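Alkaline serine protease AL20 (Nesterenkonia abyssinica, PDB 3CP7) is a secreted, thermostable alkaline serine protease of the trypsin-like fold, which cleaves peptide bonds, probably through a catalytic triad. Local coordinates at residues P131-F136 with N163-S168. Residues are numbered along the deposited sequence; the frame is centred on the assembly and turned at random.
With FMT (formic acid), chain C.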
loop_
_atom_site.group_PDB
_atom_site.type_symbol
_atom_site.label_atom_id
_atom_site.label_comp_id
_atom_site.label_asym_id
_atom_site.label_seq_id
_atom_site.Cartn_x
_atom_site.Cartn_y
_atom_site.Cartn_z
ATOM N N PRO A 131 21.067 16.387 -2.930
ATOM C CA PRO A 131 22.146 15.400 -3.043
ATOM C C PRO A 131 23.124 15.559 -1.877
ATOM O O PRO A 131 23.416 16.687 -1.458
ATOM C CB PRO A 131 22.814 15.754 -4.376
ATOM C CG PRO A 131 22.467 17.193 -4.605
ATOM C CD PRO A 131 21.079 17.352 -4.045
ATOM N N ALA A 132 23.614 14.436 -1.359
ATOM C CA ALA A 132 24.395 14.439 -0.128
ATOM C C ALA A 132 25.794 13.845 -0.270
ATOM O O ALA A 132 26.602 13.957 0.647
ATOM C CB ALA A 132 23.619 13.745 0.998
ATOM N N ALA A 133 26.077 13.219 -1.403
ATOM C CA ALA A 133 27.421 12.687 -1.651
ATOM C C ALA A 133 28.232 13.659 -2.498
ATOM O O ALA A 133 27.678 14.385 -3.322
ATOM C CB ALA A 133 27.334 11.329 -2.324
ATOM N N ALA A 134 29.550 13.665 -2.288
ATOM C CA ALA A 134 30.468 14.540 -3.029
ATOM C C ALA A 134 30.162 14.596 -4.534
ATOM O O ALA A 134 29.921 13.552 -5.151
ATOM C CB ALA A 134 31.920 14.091 -2.801
ATOM N N PRO A 135 30.198 15.798 -5.141
ATOM C CA PRO A 135 30.605 17.115 -4.637
ATOM C C PRO A 135 29.454 17.913 -4.015
ATOM O O PRO A 135 29.432 19.155 -4.100
ATOM C CB PRO A 135 31.073 17.812 -5.907
ATOM C CG PRO A 135 30.126 17.299 -6.954
ATOM C CD PRO A 135 29.779 15.882 -6.555
ATOM N N PHE A 136 28.488 17.203 -3.435
ATOM C CA PHE A 136 27.382 17.843 -2.741
ATOM C C PHE A 136 27.479 17.535 -1.252
ATOM O O PHE A 136 28.185 16.611 -0.852
ATOM C CB PHE A 136 26.048 17.393 -3.343
ATOM C CG PHE A 136 25.922 17.685 -4.821
ATOM C CD1 PHE A 136 25.700 18.981 -5.274
ATOM C CD2 PHE A 136 26.038 16.664 -5.764
ATOM C CE1 PHE A 136 25.586 19.251 -6.634
ATOM C CE2 PHE A 136 25.928 16.928 -7.123
ATOM C CZ PHE A 136 25.693 18.221 -7.560
ATOM N N ASN A 163 23.403 15.364 -12.714
ATOM C CA ASN A 163 24.604 15.021 -11.962
ATOM C C ASN A 163 24.369 14.811 -10.461
ATOM O O ASN A 163 25.319 14.618 -9.720
ATOM C CB ASN A 163 25.708 16.072 -12.201
ATOM C CG ASN A 163 25.371 17.415 -11.587
ATOM O OD1 ASN A 163 24.261 17.635 -11.111
ATOM N ND2 ASN A 163 26.337 18.330 -11.602
ATOM N N MET A 164 23.105 14.837 -10.017
ATOM C CA MET A 164 22.826 14.709 -8.584
ATOM C C MET A 164 23.123 13.306 -8.057
ATOM O O MET A 164 22.916 12.318 -8.763
ATOM C CB MET A 164 21.384 15.109 -8.247
ATOM C CG MET A 164 21.125 16.599 -8.420
ATOM S SD MET A 164 19.570 17.169 -7.685
ATOM C CE MET A 164 18.343 16.501 -8.823
ATOM N N THR A 165 23.573 13.261 -6.804
ATOM C CA THR A 165 24.100 12.062 -6.153
ATOM C C THR A 165 23.127 11.543 -5.085
ATOM O O THR A 165 22.048 12.111 -4.891
ATOM C CB THR A 165 25.479 12.371 -5.489
ATOM O OG1 THR A 165 25.315 13.444 -4.545
ATOM C CG2 THR A 165 26.528 12.756 -6.528
ATOM N N GLY A 166 23.514 10.482 -4.380
ATOM C CA GLY A 166 22.692 9.895 -3.318
ATOM C C GLY A 166 22.205 10.973 -2.366
ATOM O O GLY A 166 22.963 11.872 -2.010
ATOM N N GLY A 167 20.931 10.876 -1.977
ATOM C CA GLY A 167 20.248 11.888 -1.174
ATOM C C GLY A 167 19.214 12.610 -2.019
ATOM O O GLY A 167 18.229 13.139 -1.485
ATOM N N SER A 168 19.443 12.659 -3.328
ATOM C CA SER A 168 18.502 13.306 -4.245
ATOM C C SER A 168 17.281 12.432 -4.538
ATOM O O SER A 168 16.256 12.937 -5.018
ATOM C CB SER A 168 19.187 13.738 -5.555
ATOM O OG SER A 168 19.688 12.613 -6.271
HETATM C C FMT C . 19.237 8.025 -2.015
HETATM O O1 FMT C . 18.629 6.951 -2.159
HETATM O O2 FMT C . 19.376 8.841 -2.929
#
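The hydroxyl of Thr-165 reaches across to the loop 131-136 and donates to the carbonyl of Ala-133, with OG1 2.8 Å from O. A chi1 of 58° sets OG1 between the backbone N and the carbonyl carbon and directs it at Ala-133 O, leaving CG2 to rest against Ala-134 O. Phe-136 N donates to the same Ala-133 oxygen from the opposite face of its plane, so two donors grip it. Pro-131 CB packs 3.4 Å from Thr-165 OG1, and its CD meets Met-164 SD at 3.9 Å. Phe-136 turns one ring face to Pro-131 CG; at the ring edge, CD2 approaches Thr-165 OG1 and CE2 lies 3.5 Å from Asn-163 O. An alanine in place of Thr-165 would probably leave Ala-133 O without its cross-loop donor and open a gap beside Phe-136. Ala-132 N donates to Gly-166 O (2.7 Å, N-H...O angle 158°), tying the 131-136 loop to the type II turn Thr-165 to Ser-168. In this turn Gly-167 N donates to O2 of a formic acid, probably from the crystallisation liquor, at 2.7 Å, a position consistent with an oxyanion-hole N-H, as in trypsin-like proteases; the formic acid is also hydrogen-bonded to Ser-169 OG and His-41 NE2 of the probable triad. The contact joins the loop after strand 124-129 to that between strands 158-161 and 172-175, and His-142 of strand 142-150 meets Phe-136 edge-to-face and touches Pro-131 and Met-164.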